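Local coordinates for lipase-esterase related protein (Clostridium acetobutylicum, PDB 3E0X) that is of unknown function but is probably a hydrolase related to lipases and esterases, with an alpha/beta hydrolase fold and a pocket that holds ortho-xylene, at residues A[18-23]-A[71-76]; A[202-207]-A[219-224]. All coordinates share one frame; numbering follows the deposited sequence. Where two conformers were deposited one is given.

Contact 1 of 2, residues A[18-23]-A[71-76]; sequences TLLFVH and ANFITN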
ATOM      1  N   THR A  18       9.439 -13.902  -1.871  1.00 11.25           N
ATOM      2  CA  THR A  18       8.774 -13.386  -0.688  1.00 10.95           C
ATOM      3  C   THR A  18       8.054 -12.103  -1.064  1.00 11.54           C
ATOM      4  O   THR A  18       8.661 -11.215  -1.660  1.00 12.22           O
ATOM      5  CB  THR A  18       9.823 -13.108   0.434  1.00 11.79           C
ATOM      6  OG1 THR A  18      10.398 -14.350   0.862  1.00 12.50           O
ATOM      7  CG2 THR A  18       9.207 -12.412   1.612  1.00 12.32           C
ATOM      8  N   LEU A  19       6.775 -12.020  -0.709  1.00 10.51           N
ATOM      9  CA  LEU A  19       6.003 -10.823  -0.975  1.00 11.60           C
ATOM     10  C   LEU A  19       5.654 -10.219   0.360  1.00 10.81           C
ATOM     11  O   LEU A  19       5.020 -10.875   1.215  1.00 11.31           O
ATOM     12  CB  LEU A  19       4.725 -11.179  -1.722  1.00 11.70           C
ATOM     13  CG  LEU A  19       4.802 -11.974  -3.029  1.00 13.32           C
ATOM     14  CD1 LEU A  19       3.413 -12.134  -3.705  1.00 14.59           C
ATOM     15  CD2 LEU A  19       5.778 -11.384  -4.000  1.00 15.73           C
ATOM     16  N   LEU A  20       6.065  -8.972   0.554  1.00 10.04           N
ATOM     17  CA  LEU A  20       5.759  -8.265   1.795  1.00 10.41           C
ATOM     18  C   LEU A  20       4.718  -7.191   1.450  1.00 10.08           C
ATOM     19  O   LEU A  20       4.998  -6.272   0.671  1.00 10.59           O
ATOM     20  CB  LEU A  20       7.046  -7.645   2.369  1.00 10.79           C
ATOM     21  CG  LEU A  20       6.874  -6.850   3.661  1.00 12.23           C
ATOM     22  CD1 LEU A  20       6.334  -7.680   4.786  1.00 12.86           C
ATOM     23  CD2 LEU A  20       8.184  -6.226   4.086  1.00 12.88           C
ATOM     24  N   PHE A  21       3.520  -7.328   2.034  1.00 10.12           N
ATOM     25  CA  PHE A  21       2.379  -6.468   1.732  1.00  9.61           C
ATOM     26  C   PHE A  21       2.267  -5.378   2.768  1.00  9.80           C
ATOM     27  O   PHE A  21       2.236  -5.662   3.981  1.00  9.81           O
ATOM     28  CB  PHE A  21       1.072  -7.280   1.768  1.00 10.06           C
ATOM     29  CG  PHE A  21       0.993  -8.393   0.728  1.00 10.26           C
ATOM     30  CD1 PHE A  21       0.166  -8.260  -0.396  1.00 11.74           C
ATOM     31  CD2 PHE A  21       1.689  -9.599   0.892  1.00 11.64           C
ATOM     32  CE1 PHE A  21       0.055  -9.300  -1.346  1.00 13.13           C
ATOM     33  CE2 PHE A  21       1.573 -10.629  -0.036  1.00 11.04           C
ATOM     34  CZ  PHE A  21       0.770 -10.498  -1.145  1.00 12.42           C
ATOM     35  N   VAL A  22       2.111  -4.145   2.289  1.00  8.43           N
ATOM     36  CA  VAL A  22       1.981  -2.983   3.148  1.00  8.81           C
ATOM     37  C   VAL A  22       0.679  -2.269   2.794  1.00  9.12           C
ATOM     38  O   VAL A  22       0.511  -1.755   1.676  1.00  9.93           O
ATOM     39  CB  VAL A  22       3.151  -2.005   2.933  1.00  8.64           C
ATOM     40  CG1 VAL A  22       2.978  -0.792   3.818  1.00 10.32           C
ATOM     41  CG2 VAL A  22       4.486  -2.690   3.203  1.00 10.98           C
ATOM     42  N   HIS A  23      -0.214  -2.202   3.776  1.00  8.88           N
ATOM     43  CA  HIS A  23      -1.551  -1.651   3.568  1.00  8.99           C
ATOM     44  C   HIS A  23      -1.525  -0.119   3.540  1.00  9.84           C
ATOM     45  O   HIS A  23      -0.465   0.508   3.637  1.00 10.64           O
ATOM     46  CB  HIS A  23      -2.477  -2.154   4.679  1.00  9.32           C
ATOM     47  CG  HIS A  23      -2.146  -1.571   6.007  1.00  8.49           C
ATOM     48  ND1 HIS A  23      -1.439  -2.237   6.994  1.00 11.42           N
ATOM     49  CD2 HIS A  23      -2.410  -0.342   6.502  1.00  7.30           C
ATOM     50  CE1 HIS A  23      -1.318  -1.444   8.050  1.00  7.00           C
ATOM     51  NE2 HIS A  23      -1.872  -0.280   7.761  1.00 11.34           N
ATOM     52  N   ALA A  71      11.340  -0.461   6.985  1.00 10.09           N
ATOM     53  CA  ALA A  71      12.737  -0.829   6.763  1.00 11.12           C
ATOM     54  C   ALA A  71      13.308  -1.589   7.977  1.00 11.02           C
ATOM     55  O   ALA A  71      14.008  -2.593   7.807  1.00 11.70           O
ATOM     56  CB  ALA A  71      13.601   0.404   6.409  1.00 12.11           C
ATOM     57  N   ASN A  72      12.972  -1.152   9.189  1.00 11.32           N
ATOM     58  CA  ASN A  72      13.415  -1.859  10.398  1.00 11.76           C
ATOM     59  C   ASN A  72      12.891  -3.285  10.413  1.00 11.77           C
ATOM     60  O   ASN A  72      13.625  -4.223  10.752  1.00 12.88           O
ATOM     61  CB  ASN A  72      12.966  -1.060  11.624  1.00 11.79           C
ATOM     62  CG  ASN A  72      13.302  -1.723  12.926  1.00 14.99           C
ATOM     63  OD1 ASN A  72      14.449  -2.112  13.150  1.00 19.53           O
ATOM     64  ND2 ASN A  72      12.308  -1.830  13.814  1.00 16.68           N
ATOM     65  N   PHE A  73      11.635  -3.465  10.017  1.00 11.10           N
ATOM     66  CA  PHE A  73      11.041  -4.803   9.952  1.00 10.71           C
ATOM     67  C   PHE A  73      11.805  -5.662   8.931  1.00 11.22           C
ATOM     68  O   PHE A  73      12.191  -6.799   9.216  1.00 11.76           O
ATOM     69  CB  PHE A  73       9.543  -4.713   9.554  1.00 11.55           C
ATOM     70  CG  PHE A  73       8.855  -6.041   9.526  1.00  9.85           C
ATOM     71  CD1 PHE A  73       8.288  -6.568  10.688  1.00 10.36           C
ATOM     72  CD2 PHE A  73       8.820  -6.804   8.347  1.00 10.59           C
ATOM     73  CE1 PHE A  73       7.669  -7.830  10.659  1.00 10.51           C
ATOM     74  CE2 PHE A  73       8.195  -8.039   8.322  1.00 12.00           C
ATOM     75  CZ  PHE A  73       7.631  -8.559   9.479  1.00 11.20           C
ATOM     76  N   ILE A  74      11.985  -5.150   7.724  1.00 10.48           N
ATOM     77  CA  ILE A  74      12.655  -5.953   6.707  1.00 10.88           C
ATOM     78  C   ILE A  74      14.052  -6.409   7.174  1.00 11.16           C
ATOM     79  O   ILE A  74      14.428  -7.588   7.042  1.00 12.57           O
ATOM     80  CB  ILE A  74      12.776  -5.177   5.400  1.00 10.98           C
ATOM     81  CG1 ILE A  74      11.381  -4.968   4.806  1.00 10.67           C
ATOM     82  CG2 ILE A  74      13.695  -5.901   4.420  1.00 11.62           C
ATOM     83  CD1 ILE A  74      11.322  -3.850   3.718  1.00 12.64           C
ATOM     84  N   THR A  75      14.811  -5.478   7.734  1.00 12.12           N
ATOM     85  CA  THR A  75      16.187  -5.753   8.085  1.00 13.02           C
ATOM     86  C   THR A  75      16.288  -6.686   9.277  1.00 13.07           C
ATOM     87  O   THR A  75      17.193  -7.538   9.330  1.00 13.78           O
ATOM     88  CB  THR A  75      16.900  -4.417   8.350  1.00 12.80           C
ATOM     89  OG1 THR A  75      16.920  -3.679   7.130  1.00 14.46           O
ATOM     90  CG2 THR A  75      18.353  -4.626   8.816  1.00 13.44           C
ATOM     91  N   ASN A  76      15.335  -6.578  10.207  1.00 12.79           N
ATOM     92  CA  ASN A  76      15.494  -7.193  11.526  1.00 13.60           C
ATOM     93  C   ASN A  76      14.532  -8.309  11.906  1.00 13.39           C
ATOM     94  O   ASN A  76      14.854  -9.088  12.792  1.00 14.85           O
ATOM     95  CB  ASN A  76      15.524  -6.117  12.619  1.00 14.62           C
ATOM     96  CG  ASN A  76      16.706  -5.195  12.472  1.00 16.51           C
ATOM     97  OD1 ASN A  76      17.871  -5.629  12.529  1.00 19.11           O
ATOM     98  ND2 ASN A  76      16.426  -3.920  12.257  1.00 19.31           N
TER
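The two methyls of Leu20 divide the work of the apolar packing, each meeting a different residue of the helix. Leu20 CD2 lies against the flank of Ile74, 3.5 Å from Ile74 CG1, with the Ile74 CD1 methyl slightly farther off. Leu20 CD1 meets the Phe73 ring obliquely, 4.0 Å from Phe73 CE2. With CG trans to the backbone N (chi1 179°), the Leu20 fork extends from the strand and presents both tips to the helix. Ile74 leaves its backbone at a slant, and the CG1 branch (chi1 -67°) brings its end back toward the strand.

This is sheet-to-helix packing within an alpha/beta hydrolase fold: helix 63-76 connects strands 43-47 and 86-91, and strand 18-22 lies between those two in the sheet. The same side chains reach the neighbouring strands, Leu20 touching Ile45 and Leu88, Phe73 touching Leu47, and Ile74 touching Leu88.

No hydrogen bond crosses between the segments. Within the helix, along its exposed side, Asn76 ND2 gives a bent bond of 2.8 Å to OD1 of Asn72, one turn back, with the donor tilted 33° from the carbonyl plane.

Contact 2 of 2, residues A[202-207]-A[219-224]; sequences TLVEYS and LKIFET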
ATOM      1  N   THR A 202      -6.500   8.011  -5.446  1.00 11.25           N
ATOM      2  CA  THR A 202      -5.126   7.872  -5.960  1.00 11.32           C
ATOM      3  C   THR A 202      -5.224   7.857  -7.498  1.00 11.79           C
ATOM      4  O   THR A 202      -5.319   6.812  -8.137  1.00 12.39           O
ATOM      5  CB  THR A 202      -4.443   6.640  -5.376  1.00 11.24           C
ATOM      6  OG1 THR A 202      -5.203   5.470  -5.680  1.00 11.91           O
ATOM      7  CG2 THR A 202      -4.355   6.785  -3.843  1.00 12.35           C
ATOM      8  N   LEU A 203      -5.276   9.064  -8.061  1.00 11.40           N
ATOM      9  CA  LEU A 203      -5.480   9.286  -9.484  1.00 11.10           C
ATOM     10  C   LEU A 203      -4.504   8.536 -10.353  1.00 11.21           C
ATOM     11  O   LEU A 203      -3.354   8.319  -9.977  1.00 11.38           O
ATOM     12  CB  LEU A 203      -5.334  10.779  -9.819  1.00 11.72           C
ATOM     13  CG  LEU A 203      -6.228  11.785  -9.107  1.00 12.87           C
ATOM     14  CD1 LEU A 203      -5.753  13.197  -9.468  1.00 15.38           C
ATOM     15  CD2 LEU A 203      -7.687  11.545  -9.509  1.00 13.90           C
ATOM     16  N   VAL A 204      -4.958   8.156 -11.538  1.00 10.59           N
ATOM     17  CA  VAL A 204      -4.084   7.436 -12.450  1.00 11.70           C
ATOM     18  C   VAL A 204      -2.826   8.291 -12.748  1.00 11.27           C
ATOM     19  O   VAL A 204      -1.712   7.764 -12.927  1.00 11.18           O
ATOM     20  CB  VAL A 204      -4.844   6.958 -13.704  1.00 12.06           C
ATOM     21  CG1 VAL A 204      -5.482   8.115 -14.436  1.00 12.59           C
ATOM     22  CG2 VAL A 204      -3.931   6.156 -14.606  1.00 14.17           C
ATOM     23  N   GLU A 205      -2.979   9.608 -12.787  1.00 10.77           N
ATOM     24  CA  GLU A 205      -1.806  10.456 -13.070  1.00 11.23           C
ATOM     25  C   GLU A 205      -0.662  10.284 -12.072  1.00 11.46           C
ATOM     26  O   GLU A 205       0.514  10.426 -12.433  1.00 12.68           O
ATOM     27  CB  GLU A 205      -2.174  11.919 -13.236  1.00 11.38           C
ATOM     28  CG  GLU A 205      -2.689  12.586 -11.991  1.00 12.06           C
ATOM     29  CD  GLU A 205      -3.364  13.910 -12.322  1.00 15.27           C
ATOM     30  OE1 GLU A 205      -2.708  14.961 -12.134  1.00 16.28           O
ATOM     31  OE2 GLU A 205      -4.524  13.887 -12.829  1.00 16.84           O
ATOM     32  N   TYR A 206      -0.991   9.915 -10.834  1.00 10.93           N
ATOM     33  CA  TYR A 206       0.063   9.676  -9.843  1.00 10.28           C
ATOM     34  C   TYR A 206       0.890   8.449 -10.233  1.00 10.58           C
ATOM     35  O   TYR A 206       2.104   8.415 -10.030  1.00 11.41           O
ATOM     36  CB  TYR A 206      -0.522   9.467  -8.456  1.00 10.84           C
ATOM     37  CG  TYR A 206      -1.361  10.593  -7.902  1.00 11.02           C
ATOM     38  CD1 TYR A 206      -1.193  11.937  -8.305  1.00 11.41           C
ATOM     39  CD2 TYR A 206      -2.298  10.312  -6.921  1.00 11.29           C
ATOM     40  CE1 TYR A 206      -1.974  12.946  -7.749  1.00 11.48           C
ATOM     41  CE2 TYR A 206      -3.072  11.305  -6.360  1.00 12.24           C
ATOM     42  CZ  TYR A 206      -2.911  12.623  -6.779  1.00 11.57           C
ATOM     43  OH  TYR A 206      -3.669  13.630  -6.210  1.00 12.18           O
ATOM     44  N   SER A 207       0.235   7.427 -10.761  1.00 11.02           N
ATOM     45  CA  SER A 207       0.913   6.212 -11.209  1.00 10.47           C
ATOM     46  C   SER A 207       1.704   6.460 -12.493  1.00 11.55           C
ATOM     47  O   SER A 207       2.777   5.861 -12.706  1.00 11.64           O
ATOM     48  CB  SER A 207      -0.098   5.086 -11.367  1.00 10.83           C
ATOM     49  OG  SER A 207      -0.432   4.529 -10.091  1.00 11.03           O
ATOM     50  N   LEU A 219       3.651  -0.114 -15.876  1.00 12.21           N
ATOM     51  CA  LEU A 219       2.393   0.491 -15.462  1.00 13.36           C
ATOM     52  C   LEU A 219       1.253  -0.347 -16.010  1.00 12.92           C
ATOM     53  O   LEU A 219       1.258  -0.698 -17.206  1.00 15.10           O
ATOM     54  CB  LEU A 219       2.320   1.933 -15.960  1.00 13.82           C
ATOM     55  CG  LEU A 219       0.955   2.597 -15.844  1.00 14.47           C
ATOM     56  CD1 LEU A 219       0.587   2.826 -14.380  1.00 14.69           C
ATOM     57  CD2 LEU A 219       0.986   3.902 -16.622  1.00 16.85           C
ATOM     58  N   LYS A 220       0.290  -0.700 -15.149  1.00 12.03           N
ATOM     59  CA  LYS A 220      -0.949  -1.337 -15.613  1.00 12.46           C
ATOM     60  C   LYS A 220      -2.134  -0.494 -15.174  1.00 12.59           C
ATOM     61  O   LYS A 220      -2.291  -0.207 -13.973  1.00 12.51           O
ATOM     62  CB  LYS A 220      -1.105  -2.747 -15.065  1.00 12.67           C
ATOM     63  CG  LYS A 220      -2.517  -3.310 -15.250  1.00 14.91           C
ATOM     64  CD  LYS A 220      -2.847  -3.572 -16.726  1.00 17.06           C
ATOM     65  CE  LYS A 220      -4.241  -4.133 -16.843  1.00 19.22           C
ATOM     66  NZ  LYS A 220      -4.581  -4.543 -18.241  1.00 21.62           N
ATOM     67  N   ILE A 221      -2.959  -0.079 -16.145  1.00 12.27           N
ATOM     68  CA  ILE A 221      -4.167   0.693 -15.838  1.00 12.99           C
ATOM     69  C   ILE A 221      -5.380  -0.184 -16.139  1.00 13.15           C
ATOM     70  O   ILE A 221      -5.617  -0.542 -17.289  1.00 14.44           O
ATOM     71  CB  ILE A 221      -4.242   2.006 -16.652  1.00 12.46           C
ATOM     72  CG1 ILE A 221      -2.999   2.874 -16.417  1.00 13.82           C
ATOM     73  CG2 ILE A 221      -5.501   2.765 -16.297  1.00 13.41           C
ATOM     74  CD1 ILE A 221      -2.865   4.029 -17.426  1.00 13.90           C
ATOM     75  N   PHE A 222      -6.120  -0.551 -15.105  1.00 12.19           N
ATOM     76  CA  PHE A 222      -7.415  -1.214 -15.294  1.00 12.76           C
ATOM     77  C   PHE A 222      -8.481  -0.165 -15.617  1.00 13.56           C
ATOM     78  O   PHE A 222      -8.409   0.958 -15.106  1.00 13.92           O
ATOM     79  CB  PHE A 222      -7.818  -1.968 -14.028  1.00 12.95           C
ATOM     80  CG  PHE A 222      -7.043  -3.232 -13.804  1.00 12.44           C
ATOM     81  CD1 PHE A 222      -7.523  -4.456 -14.281  1.00 13.74           C
ATOM     82  CD2 PHE A 222      -5.842  -3.210 -13.099  1.00 12.81           C
ATOM     83  CE1 PHE A 222      -6.797  -5.636 -14.075  1.00 15.25           C
ATOM     84  CE2 PHE A 222      -5.113  -4.391 -12.889  1.00 14.69           C
ATOM     85  CZ  PHE A 222      -5.596  -5.586 -13.368  1.00 14.65           C
ATOM     86  N   GLU A 223      -9.461  -0.512 -16.461  1.00 14.76           N
ATOM     87  CA  GLU A 223     -10.478   0.462 -16.830  0.50 15.86           C
ATOM     88  C   GLU A 223     -11.290   0.883 -15.608  1.00 15.53           C
ATOM     89  O   GLU A 223     -11.555   2.068 -15.415  1.00 16.99           O
ATOM     90  CB  GLU A 223     -11.396  -0.084 -17.923  0.50 16.08           C
ATOM     91  CG  GLU A 223     -12.235   0.967 -18.640  0.50 18.03           C
ATOM     92  CD  GLU A 223     -12.893   0.427 -19.900  0.50 18.37           C
ATOM     93  OE1 GLU A 223     -12.598  -0.736 -20.267  0.50 21.52           O
ATOM     94  OE2 GLU A 223     -13.694   1.166 -20.525  0.50 21.73           O
ATOM     95  N   THR A 224     -11.664  -0.084 -14.770  1.00 14.61           N
ATOM     96  CA  THR A 224     -12.551   0.187 -13.642  1.00 14.36           C
ATOM     97  C   THR A 224     -12.086  -0.488 -12.349  1.00 14.00           C
ATOM     98  O   THR A 224     -11.126  -1.270 -12.351  1.00 13.74           O
ATOM     99  CB  THR A 224     -13.989  -0.299 -13.956  1.00 15.13           C
ATOM    100  OG1 THR A 224     -13.975  -1.726 -14.114  1.00 16.95           O
ATOM    101  CG2 THR A 224     -14.542   0.367 -15.224  1.00 15.76           C
TER
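Val204 and Ile221 meet through methyls, the CG2 of the valine 3.7 Å from the CD1 of the isoleucine. This closes part of a beta-alpha-beta crossover in which helix 204-213 links strand 191-196 to strand 217-222, the last strand of the sheet. The two side chains cross at about a right angle, and the Val204 CG2 methyl also lies near the shaft of the isoleucine, 3.9 Å from Ile221 CG1. Val204 CG2 is the branch trans to the backbone N, which carries it to Ile221.

One helical turn on, Ser207 offers its CB to Leu219 CD1 at 3.8 Å; the same leucine methyl, Leu219 CD1, lies 4.1 Å from Ser207 O. The serine thus packs here through carbon, not through its hydroxyl.

Farther out, Val204 and Ser207 both rest on Val195 of the adjacent strand, and Leu219 and Ile221 each touch Glu208 of the helix. Lys123 holds two neighbouring residues: its NZ forms a salt bridge with Glu205 OE1, and its backbone N is hydrogen-bonded to Tyr206 OH. Thr202, two residues ahead of Val204, touches His227, a residue of the ortho-xylene pocket. Leu203 CB sits over the centre of the Tyr206 ring, 4.1 Å above its plane.

Both contacts set a helix against the same sheet, but at different depths and on opposite sides of the chain's centre, their own centres 24 Å apart. Contact 1 involves an interior strand, and all three of its touching residues are buried; an aromatic ring joins branched aliphatic chains there. Contact 2 lies at the outermost strand 217-222, is only partly buried, and mixes aliphatic methyls with a serine carbon. They share no helix or strand, and the nearest atoms of contact 1 and contact 2 stay about 10 Å apart. Neither has a hydrogen bond between its segments, although charged side chains come into play around contact 2, where a salt bridge flanks the helix.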